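Local coordinates for protein induced by osmotic stress (Scheffersomyces stipitis, PDB 5YWN) that binds NADP(H) and probably uses it to reduce ketones, haloketones among them, to alcohols, as a reductase of the dihydroflavonol-4-reductase subfamily, at residues Y194-Q199 and G233-V238; G12-Q17 and R239-A244. The protein carries 1 engineered substitution. All coordinates share one frame; numbering follows the deposited sequence.

Contact 1 of 2, residues Y194-Q199 and G233-V238; sequences YIFGPQ and GTFIDV. With NAP (NADP nicotinamide-adenine-dinucleotide phosphate), chain B.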
loop_
_atom_site.group_PDB
_atom_site.type_symbol
_atom_site.label_atom_id
_atom_site.label_comp_id
_atom_site.label_asym_id
_atom_site.label_seq_id
_atom_site.Cartn_x
_atom_site.Cartn_y
_atom_site.Cartn_z
ATOM N N TYR A 194 4.576 7.085 -0.129
ATOM C CA TYR A 194 5.230 6.314 0.913
ATOM C C TYR A 194 4.301 6.135 2.125
ATOM O O TYR A 194 3.732 7.057 2.613
ATOM C CB TYR A 194 6.512 6.969 1.395
ATOM C CG TYR A 194 7.675 6.919 0.492
ATOM C CD1 TYR A 194 8.320 5.759 0.255
ATOM C CD2 TYR A 194 8.134 8.034 -0.112
ATOM C CE1 TYR A 194 9.388 5.686 -0.556
ATOM C CE2 TYR A 194 9.216 7.991 -0.955
ATOM C CZ TYR A 194 9.835 6.794 -1.173
ATOM O OH TYR A 194 10.915 6.720 -1.964
ATOM N N ILE A 195 4.187 4.917 2.569
ATOM C CA ILE A 195 3.306 4.596 3.653
ATOM C C ILE A 195 4.040 4.399 4.994
ATOM O O ILE A 195 4.813 3.512 5.149
ATOM C CB ILE A 195 2.452 3.359 3.343
ATOM C CG1 ILE A 195 1.696 3.500 2.022
ATOM C CG2 ILE A 195 1.530 3.056 4.492
ATOM C CD1 ILE A 195 0.902 2.294 1.674
ATOM N N PHE A 196 3.717 5.254 5.939
ATOM C CA PHE A 196 4.245 5.213 7.281
ATOM C C PHE A 196 3.127 4.915 8.305
ATOM O O PHE A 196 1.998 5.082 8.043
ATOM C CB PHE A 196 4.948 6.512 7.706
ATOM C CG PHE A 196 6.060 6.964 6.821
ATOM C CD1 PHE A 196 6.776 6.103 6.045
ATOM C CD2 PHE A 196 6.397 8.283 6.793
ATOM C CE1 PHE A 196 7.780 6.561 5.254
ATOM C CE2 PHE A 196 7.411 8.736 6.016
ATOM C CZ PHE A 196 8.091 7.890 5.238
ATOM N N GLY A 197 3.537 4.547 9.495
ATOM C CA GLY A 197 2.646 4.237 10.558
ATOM C C GLY A 197 2.805 2.887 11.234
ATOM O O GLY A 197 3.487 2.041 10.772
ATOM N N PRO A 198 2.174 2.712 12.380
ATOM C CA PRO A 198 2.317 1.475 13.140
ATOM C C PRO A 198 1.762 0.262 12.437
ATOM O O PRO A 198 0.915 0.424 11.642
ATOM C CB PRO A 198 1.503 1.748 14.389
ATOM C CG PRO A 198 0.475 2.703 13.965
ATOM C CD PRO A 198 1.129 3.563 12.956
ATOM N N GLN A 199 2.306 -0.910 12.710
ATOM C CA GLN A 199 1.793 -2.171 12.217
ATOM C C GLN A 199 0.490 -2.525 12.899
ATOM O O GLN A 199 0.299 -2.163 14.002
ATOM C CB GLN A 199 2.756 -3.301 12.486
ATOM C CG GLN A 199 4.193 -3.028 12.204
ATOM C CD GLN A 199 4.552 -3.169 10.759
ATOM O OE1 GLN A 199 4.344 -4.182 10.168
ATOM N NE2 GLN A 199 5.123 -2.156 10.212
ATOM N N GLY A 233 10.413 12.884 0.389
ATOM C CA GLY A 233 9.241 12.638 -0.408
ATOM C C GLY A 233 7.938 13.082 0.224
ATOM O O GLY A 233 7.919 13.926 1.044
ATOM N N THR A 234 6.861 12.451 -0.188
ATOM C CA THR A 234 5.575 12.631 0.406
ATOM C C THR A 234 5.148 11.352 1.131
ATOM O O THR A 234 5.484 10.286 0.740
ATOM C CB THR A 234 4.543 13.133 -0.637
ATOM O OG1 THR A 234 3.474 13.757 0.007
ATOM C CG2 THR A 234 3.989 12.092 -1.364
ATOM N N PHE A 235 4.390 11.511 2.186
ATOM C CA PHE A 235 3.924 10.410 3.005
ATOM C C PHE A 235 2.409 10.307 3.051
ATOM O O PHE A 235 1.744 11.252 2.881
ATOM C CB PHE A 235 4.561 10.427 4.429
ATOM C CG PHE A 235 3.622 10.811 5.541
ATOM C CD1 PHE A 235 3.191 12.083 5.654
ATOM C CD2 PHE A 235 3.059 9.873 6.307
ATOM C CE1 PHE A 235 2.295 12.440 6.603
ATOM C CE2 PHE A 235 2.175 10.206 7.260
ATOM C CZ PHE A 235 1.791 11.499 7.409
ATOM N N ILE A 236 1.959 9.137 3.418
ATOM C CA ILE A 236 0.621 8.897 3.858
ATOM C C ILE A 236 0.589 7.845 4.953
ATOM O O ILE A 236 1.270 6.891 4.876
ATOM C CB ILE A 236 -0.315 8.566 2.672
ATOM C CG1 ILE A 236 -1.758 8.439 3.109
ATOM C CG2 ILE A 236 0.129 7.351 1.913
ATOM C CD1 ILE A 236 -2.462 9.706 3.437
ATOM N N ASP A 237 -0.214 8.078 5.960
ATOM C CA ASP A 237 -0.395 7.143 7.059
ATOM C C ASP A 237 -1.143 5.868 6.655
ATOM O O ASP A 237 -2.084 5.887 5.959
ATOM C CB ASP A 237 -1.022 7.774 8.288
ATOM C CG ASP A 237 -1.040 6.856 9.464
ATOM O OD1 ASP A 237 -1.809 5.927 9.481
ATOM O OD2 ASP A 237 -0.279 7.054 10.349
ATOM N N VAL A 238 -0.660 4.771 7.151
ATOM C CA VAL A 238 -1.159 3.478 6.777
ATOM C C VAL A 238 -2.651 3.349 7.116
ATOM O O VAL A 238 -3.370 2.778 6.388
ATOM C CB VAL A 238 -0.305 2.335 7.346
ATOM C CG1 VAL A 238 -0.398 2.289 8.828
ATOM C CG2 VAL A 238 -0.733 0.999 6.793
HETATM P PA NAP B . 4.803 -5.562 1.660
HETATM O O1A NAP B . 4.635 -5.207 3.118
HETATM O O2A NAP B . 6.034 -6.307 1.203
HETATM O O5B NAP B . 3.507 -6.395 1.192
HETATM C C5B NAP B . 3.564 -7.232 0.039
HETATM C C4B NAP B . 2.763 -8.505 0.288
HETATM O O4B NAP B . 2.365 -9.085 -0.959
HETATM C C3B NAP B . 3.582 -9.540 1.043
HETATM O O3B NAP B . 2.971 -9.851 2.299
HETATM C C2B NAP B . 3.639 -10.768 0.156
HETATM O O2B NAP B . 3.068 -11.895 0.815
HETATM C C1B NAP B . 2.852 -10.423 -1.100
HETATM N N9A NAP B . 3.728 -10.523 -2.294
HETATM C C8A NAP B . 4.797 -9.744 -2.551
HETATM N N7A NAP B . 5.377 -10.100 -3.726
HETATM C C5A NAP B . 4.673 -11.125 -4.240
HETATM C C6A NAP B . 4.743 -11.972 -5.452
HETATM N N6A NAP B . 5.713 -11.788 -6.380
HETATM N N1A NAP B . 3.807 -12.936 -5.601
HETATM C C2A NAP B . 2.834 -13.137 -4.691
HETATM N N3A NAP B . 2.717 -12.402 -3.570
HETATM C C4A NAP B . 3.586 -11.401 -3.291
HETATM O O3 NAP B . 4.682 -4.208 0.796
HETATM P PN NAP B . 3.732 -3.006 1.288
HETATM O O1N NAP B . 4.596 -1.795 1.544
HETATM O O2N NAP B . 2.830 -3.533 2.379
HETATM O O5D NAP B . 2.829 -2.715 -0.013
HETATM C C5D NAP B . 1.479 -3.171 -0.075
HETATM C C4D NAP B . 0.872 -2.813 -1.426
HETATM O O4D NAP B . 0.583 -1.412 -1.482
HETATM C C3D NAP B . 1.817 -3.139 -2.573
HETATM O O3D NAP B . 1.253 -4.140 -3.425
HETATM C C2D NAP B . 2.027 -1.844 -3.332
HETATM O O2D NAP B . 1.624 -1.985 -4.698
HETATM C C1D NAP B . 1.182 -0.795 -2.626
HETATM N N1N NAP B . 2.020 0.337 -2.218
HETATM C C2N NAP B . 2.585 0.341 -1.004
HETATM C C3N NAP B . 3.384 1.405 -0.598
HETATM C C7N NAP B . 4.013 1.402 0.763
HETATM O O7N NAP B . 4.899 2.202 1.014
HETATM N N7N NAP B . 3.585 0.521 1.667
HETATM C C4N NAP B . 3.593 2.468 -1.464
HETATM C C5N NAP B . 2.997 2.440 -2.716
HETATM C C6N NAP B . 2.208 1.353 -3.072
HETATM P P2B NAP B . 3.986 -12.871 1.708
HETATM O O1X NAP B . 3.267 -14.198 1.654
HETATM O O2X NAP B . 5.322 -12.857 1.006
HETATM O O3X NAP B . 3.991 -12.220 3.070
#
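Tyr-194, Ile-195 and Phe-196 pair in parallel with Phe-235, Ile-236 and Asp-237, the short strand axes approaching to 4.6 Å at 44°. This is a two-stranded parallel sheet, apart from the seven-stranded Rossmann sheet, and its strands flank helix 211-217 in a beta-alpha-beta unit. Its ladder consists of Ile-236 N to Tyr-194 O (2.8 Å), Phe-196 N to Ile-236 O (3.1 Å) and Val-238 N to Phe-196 O (2.8 Å), preceded by a weak bond from Tyr-194 N to Thr-234 O. On the face carrying Phe-196 and Phe-235, the two rings are nearly parallel, planes 19° apart, yet slid until they barely overlap, with centroids 5.8 Å apart; CD2 and CE2 of Phe-196 approach CB of Phe-235 obliquely. Asp-237 also lies on this face: it caps the following helix, and its OD2 forms a salt bridge with Arg-239 NH2 and is hydrogen-bonded to Ser-321 OG. Ile-195 belongs to the other face. With CG2 anti to its backbone N and CG1 beside that N, its branches divide: CG2 presses on Val-238 CB at 3.5 Å, tighter than usual carbon contact, while CG1 and CD1 lie against the carboxamide of NADP. Gly-197 sits at backbone angles where a CB would jam against the preceding carbonyl O, and it would also run into Val-238 CG1. Ile-195 N donates to the nicotinamide carboxamide oxygen O7N at 3.2 Å and 152°, and Ile-195 CD1 lies 3.4 Å from C7N of the same group.

Contact 2 of 2, residues G12-Q17 and R239-A244; sequences GYLAQQ and RDVAKA. With NAP (NADP nicotinamide-adenine-dinucleotide phosphate), chain B.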
loop_
_atom_site.group_PDB
_atom_site.type_symbol
_atom_site.label_atom_id
_atom_site.label_comp_id
_atom_site.label_asym_id
_atom_site.label_seq_id
_atom_site.Cartn_x
_atom_site.Cartn_y
_atom_site.Cartn_z
ATOM N N GLY A 12 0.959 -8.825 4.384
ATOM C CA GLY A 12 1.599 -7.549 4.225
ATOM C C GLY A 12 1.184 -6.453 5.194
ATOM O O GLY A 12 0.229 -6.594 5.872
ATOM N N TYR A 13 1.981 -5.403 5.231
ATOM C CA TYR A 13 1.828 -4.297 6.138
ATOM C C TYR A 13 0.551 -3.512 5.938
ATOM O O TYR A 13 -0.210 -3.390 6.816
ATOM C CB TYR A 13 3.040 -3.380 5.960
ATOM C CG TYR A 13 3.014 -1.957 6.515
ATOM C CD1 TYR A 13 2.838 -1.691 7.852
ATOM C CD2 TYR A 13 3.270 -0.898 5.706
ATOM C CE1 TYR A 13 2.889 -0.399 8.330
ATOM C CE2 TYR A 13 3.290 0.372 6.162
ATOM C CZ TYR A 13 3.105 0.631 7.483
ATOM O OH TYR A 13 3.158 1.908 7.882
ATOM N N LEU A 14 0.315 -3.038 4.752
ATOM C CA LEU A 14 -0.952 -2.424 4.410
ATOM C C LEU A 14 -2.163 -3.378 4.513
ATOM O O LEU A 14 -3.180 -3.028 4.970
ATOM C CB LEU A 14 -0.915 -1.888 3.003
ATOM C CG LEU A 14 -2.212 -1.353 2.454
ATOM C CD1 LEU A 14 -2.680 -0.259 3.368
ATOM C CD2 LEU A 14 -2.009 -0.832 1.054
ATOM N N ALA A 15 -1.982 -4.579 4.054
ATOM C CA ALA A 15 -3.034 -5.553 4.023
ATOM C C ALA A 15 -3.560 -5.873 5.429
ATOM O O ALA A 15 -4.705 -5.934 5.609
ATOM C CB ALA A 15 -2.549 -6.788 3.353
ATOM N N GLN A 16 -2.667 -6.008 6.394
ATOM C CA GLN A 16 -3.035 -6.220 7.781
ATOM C C GLN A 16 -3.821 -5.074 8.413
ATOM O O GLN A 16 -4.680 -5.310 9.126
ATOM C CB GLN A 16 -1.854 -6.638 8.635
ATOM C CG GLN A 16 -1.380 -8.043 8.359
ATOM C CD GLN A 16 -0.478 -8.624 9.410
ATOM O OE1 GLN A 16 -0.827 -8.703 10.542
ATOM N NE2 GLN A 16 0.680 -9.052 9.002
ATOM N N GLN A 17 -3.448 -3.842 8.141
ATOM C CA GLN A 17 -4.198 -2.705 8.558
ATOM C C GLN A 17 -5.568 -2.644 7.896
ATOM O O GLN A 17 -6.493 -2.350 8.514
ATOM C CB GLN A 17 -3.416 -1.413 8.368
ATOM C CG GLN A 17 -2.321 -1.158 9.395
ATOM C CD GLN A 17 -2.838 -0.653 10.739
ATOM O OE1 GLN A 17 -3.934 -0.809 11.060
ATOM N NE2 GLN A 17 -2.004 -0.065 11.480
ATOM N N ARG A 239 -3.056 3.908 8.225
ATOM C CA ARG A 239 -4.404 3.882 8.651
ATOM C C ARG A 239 -5.339 4.663 7.718
ATOM O O ARG A 239 -6.428 4.280 7.501
ATOM C CB ARG A 239 -4.539 4.260 10.093
ATOM C CG ARG A 239 -3.783 3.353 11.024
ATOM C CD ARG A 239 -3.465 4.021 12.330
ATOM N NE ARG A 239 -2.384 4.965 12.231
ATOM C CZ ARG A 239 -1.885 5.635 13.246
ATOM N NH1 ARG A 239 -2.357 5.465 14.454
ATOM N NH2 ARG A 239 -0.930 6.464 13.060
ATOM N N ASP A 240 -4.840 5.764 7.202
ATOM C CA ASP A 240 -5.501 6.487 6.166
ATOM C C ASP A 240 -5.631 5.706 4.832
ATOM O O ASP A 240 -6.623 5.746 4.218
ATOM C CB ASP A 240 -4.874 7.842 5.982
ATOM C CG ASP A 240 -5.044 8.731 7.185
ATOM O OD1 ASP A 240 -6.081 8.717 7.769
ATOM O OD2 ASP A 240 -4.136 9.430 7.524
ATOM N N VAL A 241 -4.591 4.982 4.443
ATOM C CA VAL A 241 -4.651 4.161 3.268
ATOM C C VAL A 241 -5.710 3.074 3.408
ATOM O O VAL A 241 -6.484 2.863 2.520
ATOM C CB VAL A 241 -3.317 3.564 2.855
ATOM C CG1 VAL A 241 -3.505 2.787 1.585
ATOM C CG2 VAL A 241 -2.312 4.646 2.616
ATOM N N ALA A 242 -5.759 2.476 4.571
ATOM C CA ALA A 242 -6.751 1.486 4.859
ATOM C C ALA A 242 -8.188 2.034 4.800
ATOM O O ALA A 242 -9.000 1.464 4.208
ATOM C CB ALA A 242 -6.475 0.795 6.170
ATOM N N LYS A 243 -8.405 3.189 5.367
ATOM C CA LYS A 243 -9.674 3.838 5.322
ATOM C C LYS A 243 -10.062 4.137 3.901
ATOM O O LYS A 243 -11.176 4.019 3.576
ATOM C CB LYS A 243 -9.737 5.069 6.193
ATOM C CG LYS A 243 -9.728 4.765 7.666
ATOM C CD LYS A 243 -10.022 5.958 8.543
ATOM C CE LYS A 243 -8.838 6.869 8.715
ATOM N NZ LYS A 243 -9.063 7.900 9.714
ATOM N N ALA A 244 -9.095 4.502 3.069
ATOM C CA ALA A 244 -9.313 4.724 1.656
ATOM C C ALA A 244 -9.770 3.476 0.914
ATOM O O ALA A 244 -10.605 3.550 0.086
ATOM C CB ALA A 244 -8.126 5.350 0.980
HETATM P PA NAP B . 4.803 -5.562 1.660
HETATM O O1A NAP B . 4.635 -5.207 3.118
HETATM O O2A NAP B . 6.034 -6.307 1.203
HETATM O O5B NAP B . 3.507 -6.395 1.192
HETATM C C5B NAP B . 3.564 -7.232 0.039
HETATM C C4B NAP B . 2.763 -8.505 0.288
HETATM O O4B NAP B . 2.365 -9.085 -0.959
HETATM C C3B NAP B . 3.582 -9.540 1.043
HETATM O O3B NAP B . 2.971 -9.851 2.299
HETATM C C2B NAP B . 3.639 -10.768 0.156
HETATM O O2B NAP B . 3.068 -11.895 0.815
HETATM C C1B NAP B . 2.852 -10.423 -1.100
HETATM N N9A NAP B . 3.728 -10.523 -2.294
HETATM C C8A NAP B . 4.797 -9.744 -2.551
HETATM N N7A NAP B . 5.377 -10.100 -3.726
HETATM C C5A NAP B . 4.673 -11.125 -4.240
HETATM C C6A NAP B . 4.743 -11.972 -5.452
HETATM N N6A NAP B . 5.713 -11.788 -6.380
HETATM N N1A NAP B . 3.807 -12.936 -5.601
HETATM C C2A NAP B . 2.834 -13.137 -4.691
HETATM N N3A NAP B . 2.717 -12.402 -3.570
HETATM C C4A NAP B . 3.586 -11.401 -3.291
HETATM O O3 NAP B . 4.682 -4.208 0.796
HETATM P PN NAP B . 3.732 -3.006 1.288
HETATM O O1N NAP B . 4.596 -1.795 1.544
HETATM O O2N NAP B . 2.830 -3.533 2.379
HETATM O O5D NAP B . 2.829 -2.715 -0.013
HETATM C C5D NAP B . 1.479 -3.171 -0.075
HETATM C C4D NAP B . 0.872 -2.813 -1.426
HETATM O O4D NAP B . 0.583 -1.412 -1.482
HETATM C C3D NAP B . 1.817 -3.139 -2.573
HETATM O O3D NAP B . 1.253 -4.140 -3.425
HETATM C C2D NAP B . 2.027 -1.844 -3.332
HETATM O O2D NAP B . 1.624 -1.985 -4.698
HETATM C C1D NAP B . 1.182 -0.795 -2.626
HETATM N N1N NAP B . 2.020 0.337 -2.218
HETATM C C2N NAP B . 2.585 0.341 -1.004
HETATM C C3N NAP B . 3.384 1.405 -0.598
HETATM C C7N NAP B . 4.013 1.402 0.763
HETATM O O7N NAP B . 4.899 2.202 1.014
HETATM N N7N NAP B . 3.585 0.521 1.667
HETATM C C4N NAP B . 3.593 2.468 -1.464
HETATM C C5N NAP B . 2.997 2.440 -2.716
HETATM C C6N NAP B . 2.208 1.353 -3.072
HETATM P P2B NAP B . 3.986 -12.871 1.708
HETATM O O1X NAP B . 3.267 -14.198 1.654
HETATM O O2X NAP B . 5.322 -12.857 1.006
HETATM O O3X NAP B . 3.991 -12.220 3.070
#
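Leu-14 and Gln-17, at the start of helix 13-24, face Val-241 and Ala-242 of helix 238-250; the axes of the short segments 13-17 and 239-244 cross at -64° and 9.0 Å, with the nearest CA pair, Gln-17 and Ala-242, 6.1 Å apart. The small alanine is consistent with this close approach: Ala-242 CB lies 3.9 Å from Gln-17 O. Leu-14 CD1 meets Val-241 CG1 at 3.6 Å, the two side chains crossing at about a right angle. Chi1 of Leu-14, 174°, swings its CG away from the backbone N, and the two methyls then part: CD1 goes to the valine, while CD2 comes within 3.7 Å of the nicotinamide ribose oxygen O4D of NADP. An alanine at Leu-14 would remove both methyls and would probably open a gap between Val-241 and the ribose. Gln-17 and Arg-239 run side by side, amide and guanidinium planes 30° apart; Gln-17 NE2 passes 3.9 Å from Arg-239 CG, but its hydrogen-bond partner is Pro-198 O, whereas Arg-239 NH1 forms a salt bridge with Asp-324. Gly-12 is the N-cap, and Tyr-13 N and Leu-14 N make weak, long hydrogen bonds (3.4 and 3.5 Å) to NADP diphosphate oxygens O1A and O2N respectively, the dinucleotide-binding helix start of a Rossmann fold.

Contacts 1 and 2 lie 10 Å apart, centre to centre, and share a chain connection: strand 234-237 of contact 1 runs directly into helix 238-250, which supplies 239-244 to contact 2. Two hydrogen bonds probably join segments 194-199 and 12-17: Tyr-13 OH lies 2.9 Å from Gly-197 O, and Gln-17 NE2 lies 3.0 Å from Pro-198 O. The side chain of Val-241 also approaches that of Ile-195 to about 4 Å. Both contacts touch one NADP from different parts of the molecule, contact 1 at the nicotinamide carboxamide and contact 2 at the diphosphate and nicotinamide ribose, so together they help line the cofactor pocket.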